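Local coordinates for light harvesting complex 1 Protein W (Rhodopseudomonas palustris, PDB 6Z5S) that probably interrupts the light-harvesting 1 ring, keeping a gap in it, and binds bacteriochlorophyll a and spirilloxanthin, at residues Thr15-Ala26 and Gly85-Arg96. Sequence-based numbering, arbitrary orientation.
Sequences TAVVARVLAASA and GPVVFWFFRRQR
Ala-19 and Ala-23, one turn apart on helix 10-24, form the apolar surface against which residues 85-96 pack. The Ala-19 methyl meets CG1 of Val-88 at 3.6 Å and also touches the carbonyl oxygen of Gly-85; the other Val-88 branch, CG2, rests on CB of Ala-16. Such small residues are consistent with the close approach of the axes of 15-24 and 85-89, 8.2 Å apart and crossing at -44°. Further along, Leu-22 CD1 comes across the Phe-89 side chain to touch its CD1 at 3.4 Å, while Tyr-32 and Ser-40 contact the same phenylalanine. Phe-92 follows: its CB packs on CB of Ala-23, and with CG anti to the backbone N (chi1 158°) the ring carries CE1 to within 3.5 Å of CB of Ala-26. The same CE1 lies over one face of the Arg-96 guanidinium. Replacing Phe-92 by an alanine would probably leave a gap beside Ala-26 and strip that face of its ring atom.

Two arginines add contacts of a different kind. Arg-20 starts out away from its partner, but bends at chi2 and chi3 bring its guanidinium across Phe-91, packed against CB without a hydrogen bond, with NH1 at the ring edge. Arg-96, extended from CG to NE, reaches back so that NH2 donates a weak hydrogen bond to the carbonyl oxygen of Ala-24 (3.4 Å).

Small-residue helix packing thus joins helix 10-24 to the C-terminal part of the chain, where residues 70-92 are predicted to span the membrane. Arg-20 contributes a large share, and the only hydrogen bond between the segments is weak. The Phe-89 side chain lies about 9 Å from a bound bacteriochlorophyll a, so the contact neighbours the pigment site without forming it.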
loop_
_atom_site.group_PDB
_atom_site.type_symbol
_atom_site.label_atom_id
_atom_site.label_comp_id
_atom_site.label_asym_id
_atom_site.label_seq_id
_atom_site.Cartn_x
_atom_site.Cartn_y
_atom_site.Cartn_z
ATOM N N THR A 15 26.434 -10.553 45.380
ATOM C CA THR A 15 25.436 -9.599 44.926
ATOM C C THR A 15 24.062 -9.957 45.459
ATOM O O THR A 15 23.309 -9.077 45.881
ATOM C CB THR A 15 25.420 -9.553 43.405
ATOM O OG1 THR A 15 26.765 -9.434 42.934
ATOM C CG2 THR A 15 24.597 -8.375 42.918
ATOM N N ALA A 16 23.715 -11.243 45.439
ATOM C CA ALA A 16 22.462 -11.668 46.047
ATOM C C ALA A 16 22.423 -11.300 47.521
ATOM O O ALA A 16 21.390 -10.859 48.032
ATOM C CB ALA A 16 22.272 -13.170 45.863
ATOM N N VAL A 17 23.552 -11.445 48.213
ATOM C CA VAL A 17 23.596 -11.144 49.640
ATOM C C VAL A 17 23.358 -9.661 49.881
ATOM O O VAL A 17 22.531 -9.277 50.716
ATOM C CB VAL A 17 24.932 -11.605 50.245
ATOM C CG1 VAL A 17 25.177 -10.914 51.575
ATOM C CG2 VAL A 17 24.929 -13.106 50.419
ATOM N N VAL A 18 24.083 -8.803 49.161
ATOM C CA VAL A 18 23.932 -7.370 49.399
ATOM C C VAL A 18 22.560 -6.884 48.946
ATOM O O VAL A 18 21.968 -5.999 49.580
ATOM C CB VAL A 18 25.067 -6.579 48.724
ATOM C CG1 VAL A 18 26.402 -6.951 49.334
ATOM C CG2 VAL A 18 25.078 -6.827 47.234
ATOM N N ALA A 19 22.017 -7.459 47.872
ATOM C CA ALA A 19 20.685 -7.075 47.430
ATOM C C ALA A 19 19.632 -7.493 48.443
ATOM O O ALA A 19 18.703 -6.733 48.722
ATOM C CB ALA A 19 20.388 -7.677 46.060
ATOM N N ARG A 20 19.772 -8.686 49.024
ATOM C CA ARG A 20 18.862 -9.104 50.083
ATOM C C ARG A 20 18.987 -8.202 51.302
ATOM O O ARG A 20 17.980 -7.833 51.920
ATOM C CB ARG A 20 19.142 -10.559 50.460
ATOM C CG ARG A 20 18.233 -11.131 51.534
ATOM C CD ARG A 20 16.929 -11.620 50.938
ATOM N NE ARG A 20 16.054 -10.506 50.595
ATOM C CZ ARG A 20 14.875 -10.637 50.004
ATOM N NH1 ARG A 20 14.425 -11.843 49.692
ATOM N NH2 ARG A 20 14.148 -9.560 49.735
ATOM N N VAL A 21 20.217 -7.828 51.656
ATOM C CA VAL A 21 20.434 -6.960 52.809
ATOM C C VAL A 21 19.705 -5.639 52.616
ATOM O O VAL A 21 18.871 -5.243 53.436
ATOM C CB VAL A 21 21.936 -6.741 53.044
ATOM C CG1 VAL A 21 22.158 -5.512 53.897
ATOM C CG2 VAL A 21 22.549 -7.956 53.705
ATOM N N LEU A 22 20.002 -4.941 51.520
ATOM C CA LEU A 22 19.364 -3.647 51.314
ATOM C C LEU A 22 17.897 -3.766 50.930
ATOM O O LEU A 22 17.177 -2.766 50.998
ATOM C CB LEU A 22 20.132 -2.828 50.273
ATOM C CG LEU A 22 20.378 -3.358 48.862
ATOM C CD1 LEU A 22 19.194 -3.091 47.966
ATOM C CD2 LEU A 22 21.638 -2.730 48.283
ATOM N N ALA A 23 17.430 -4.952 50.540
ATOM C CA ALA A 23 16.002 -5.155 50.349
ATOM C C ALA A 23 15.286 -5.263 51.683
ATOM O O ALA A 23 14.151 -4.801 51.823
ATOM C CB ALA A 23 15.761 -6.407 49.512
ATOM N N ALA A 24 15.931 -5.876 52.674
ATOM C CA ALA A 24 15.352 -5.887 54.010
ATOM C C ALA A 24 15.511 -4.533 54.687
ATOM O O ALA A 24 14.598 -4.062 55.372
ATOM C CB ALA A 24 15.993 -6.989 54.852
ATOM N N SER A 25 16.655 -3.887 54.494
ATOM C CA SER A 25 16.959 -2.649 55.198
ATOM C C SER A 25 16.385 -1.410 54.525
ATOM O O SER A 25 16.611 -0.304 55.023
ATOM C CB SER A 25 18.470 -2.493 55.346
ATOM O OG SER A 25 18.807 -1.150 55.633
ATOM N N ALA A 26 15.663 -1.555 53.413
ATOM C CA ALA A 26 15.021 -0.413 52.774
ATOM C C ALA A 26 13.987 0.174 53.726
ATOM O O ALA A 26 12.927 -0.428 53.936
ATOM C CB ALA A 26 14.367 -0.819 51.455
ATOM N N GLY A 85 21.624 -8.240 40.358
ATOM C CA GLY A 85 21.351 -7.343 41.457
ATOM C C GLY A 85 19.878 -7.005 41.595
ATOM O O GLY A 85 19.238 -7.321 42.605
ATOM N N PRO A 86 19.312 -6.350 40.577
ATOM C CA PRO A 86 17.916 -5.899 40.690
ATOM C C PRO A 86 16.910 -7.018 40.887
ATOM O O PRO A 86 15.938 -6.829 41.624
ATOM C CB PRO A 86 17.684 -5.162 39.366
ATOM C CG PRO A 86 19.030 -4.739 38.936
ATOM C CD PRO A 86 19.956 -5.824 39.362
ATOM N N VAL A 87 17.097 -8.178 40.253
ATOM C CA VAL A 87 16.090 -9.225 40.394
ATOM C C VAL A 87 16.132 -9.830 41.791
ATOM O O VAL A 87 15.091 -10.199 42.343
ATOM C CB VAL A 87 16.251 -10.294 39.299
ATOM C CG1 VAL A 87 16.405 -9.629 37.947
ATOM C CG2 VAL A 87 17.424 -11.206 39.583
ATOM N N VAL A 88 17.315 -9.926 42.395
ATOM C CA VAL A 88 17.382 -10.382 43.775
ATOM C C VAL A 88 16.786 -9.335 44.701
ATOM O O VAL A 88 16.081 -9.667 45.661
ATOM C CB VAL A 88 18.830 -10.725 44.164
ATOM C CG1 VAL A 88 18.942 -10.908 45.661
ATOM C CG2 VAL A 88 19.276 -11.983 43.455
ATOM N N PHE A 89 17.036 -8.054 44.423
ATOM C CA PHE A 89 16.450 -7.016 45.262
ATOM C C PHE A 89 14.932 -7.005 45.162
ATOM O O PHE A 89 14.252 -6.710 46.150
ATOM C CB PHE A 89 16.990 -5.640 44.890
ATOM C CG PHE A 89 16.122 -4.519 45.367
ATOM C CD1 PHE A 89 16.186 -4.096 46.675
ATOM C CD2 PHE A 89 15.217 -3.910 44.519
ATOM C CE1 PHE A 89 15.384 -3.083 47.125
ATOM C CE2 PHE A 89 14.409 -2.894 44.969
ATOM C CZ PHE A 89 14.494 -2.480 46.273
ATOM N N TRP A 90 14.389 -7.330 43.986
ATOM C CA TRP A 90 12.949 -7.256 43.759
ATOM C C TRP A 90 12.150 -7.996 44.816
ATOM O O TRP A 90 10.962 -7.711 45.012
ATOM C CB TRP A 90 12.620 -7.811 42.376
ATOM C CG TRP A 90 11.217 -7.557 41.943
ATOM C CD1 TRP A 90 10.365 -8.458 41.384
ATOM C CD2 TRP A 90 10.496 -6.319 42.025
ATOM N NE1 TRP A 90 9.159 -7.864 41.114
ATOM C CE2 TRP A 90 9.214 -6.551 41.497
ATOM C CE3 TRP A 90 10.812 -5.038 42.492
ATOM C CZ2 TRP A 90 8.246 -5.552 41.425
ATOM C CZ3 TRP A 90 9.850 -4.050 42.421
ATOM C CH2 TRP A 90 8.583 -4.312 41.892
ATOM N N PHE A 91 12.779 -8.928 45.524
ATOM C CA PHE A 91 12.111 -9.568 46.641
ATOM C C PHE A 91 11.792 -8.592 47.767
ATOM O O PHE A 91 10.984 -8.927 48.634
ATOM C CB PHE A 91 12.964 -10.725 47.134
ATOM C CG PHE A 91 12.925 -11.919 46.239
ATOM C CD1 PHE A 91 12.198 -11.892 45.062
ATOM C CD2 PHE A 91 13.601 -13.076 46.574
ATOM C CE1 PHE A 91 12.153 -12.990 44.235
ATOM C CE2 PHE A 91 13.558 -14.179 45.751
ATOM C CZ PHE A 91 12.833 -14.137 44.579
ATOM N N PHE A 92 12.380 -7.394 47.764
ATOM C CA PHE A 92 11.932 -6.342 48.674
ATOM C C PHE A 92 10.450 -6.056 48.479
ATOM O O PHE A 92 9.640 -6.245 49.392
ATOM C CB PHE A 92 12.742 -5.065 48.453
ATOM C CG PHE A 92 12.055 -3.818 48.941
ATOM C CD1 PHE A 92 11.988 -3.533 50.287
ATOM C CD2 PHE A 92 11.481 -2.930 48.055
ATOM C CE1 PHE A 92 11.366 -2.394 50.739
ATOM C CE2 PHE A 92 10.851 -1.790 48.509
ATOM C CZ PHE A 92 10.798 -1.522 49.849
ATOM N N ARG A 93 10.080 -5.585 47.288
ATOM C CA ARG A 93 8.671 -5.360 47.003
ATOM C C ARG A 93 7.894 -6.668 47.030
ATOM O O ARG A 93 6.709 -6.677 47.376
ATOM C CB ARG A 93 8.516 -4.645 45.656
ATOM C CG ARG A 93 7.078 -4.447 45.181
ATOM C CD ARG A 93 6.288 -3.489 46.069
ATOM N NE ARG A 93 6.786 -2.117 46.014
ATOM C CZ ARG A 93 6.342 -1.133 46.788
ATOM N NH1 ARG A 93 6.848 0.086 46.679
ATOM N NH2 ARG A 93 5.384 -1.367 47.674
ATOM N N ARG A 94 8.549 -7.783 46.705
ATOM C CA ARG A 94 7.888 -9.075 46.822
ATOM C C ARG A 94 7.680 -9.506 48.268
ATOM O O ARG A 94 7.085 -10.563 48.499
ATOM C CB ARG A 94 8.685 -10.138 46.072
ATOM C CG ARG A 94 8.567 -10.033 44.566
ATOM C CD ARG A 94 7.189 -10.445 44.092
ATOM N NE ARG A 94 6.823 -9.762 42.856
ATOM C CZ ARG A 94 5.808 -10.118 42.077
ATOM N NH1 ARG A 94 5.057 -11.162 42.397
ATOM N NH2 ARG A 94 5.549 -9.433 40.972
ATOM N N GLN A 95 8.165 -8.734 49.238
ATOM C CA GLN A 95 7.826 -8.938 50.639
ATOM C C GLN A 95 6.564 -8.202 51.058
ATOM O O GLN A 95 5.832 -8.699 51.920
ATOM C CB GLN A 95 8.972 -8.473 51.547
ATOM C CG GLN A 95 10.215 -9.324 51.489
ATOM C CD GLN A 95 9.976 -10.727 51.989
ATOM O OE1 GLN A 95 9.925 -11.678 51.209
ATOM N NE2 GLN A 95 9.837 -10.868 53.301
ATOM N N ARG A 96 6.303 -7.034 50.484
ATOM C CA ARG A 96 5.287 -6.123 50.998
ATOM C C ARG A 96 4.430 -5.543 49.878
ATOM O O ARG A 96 3.215 -5.408 50.018
ATOM C CB ARG A 96 5.960 -4.997 51.787
ATOM C CG ARG A 96 7.183 -5.463 52.560
ATOM C CD ARG A 96 8.202 -4.366 52.772
ATOM N NE ARG A 96 9.483 -4.929 53.179
ATOM C CZ ARG A 96 10.503 -4.212 53.628
ATOM N NH1 ARG A 96 10.394 -2.898 53.732
ATOM N NH2 ARG A 96 11.632 -4.810 53.977
#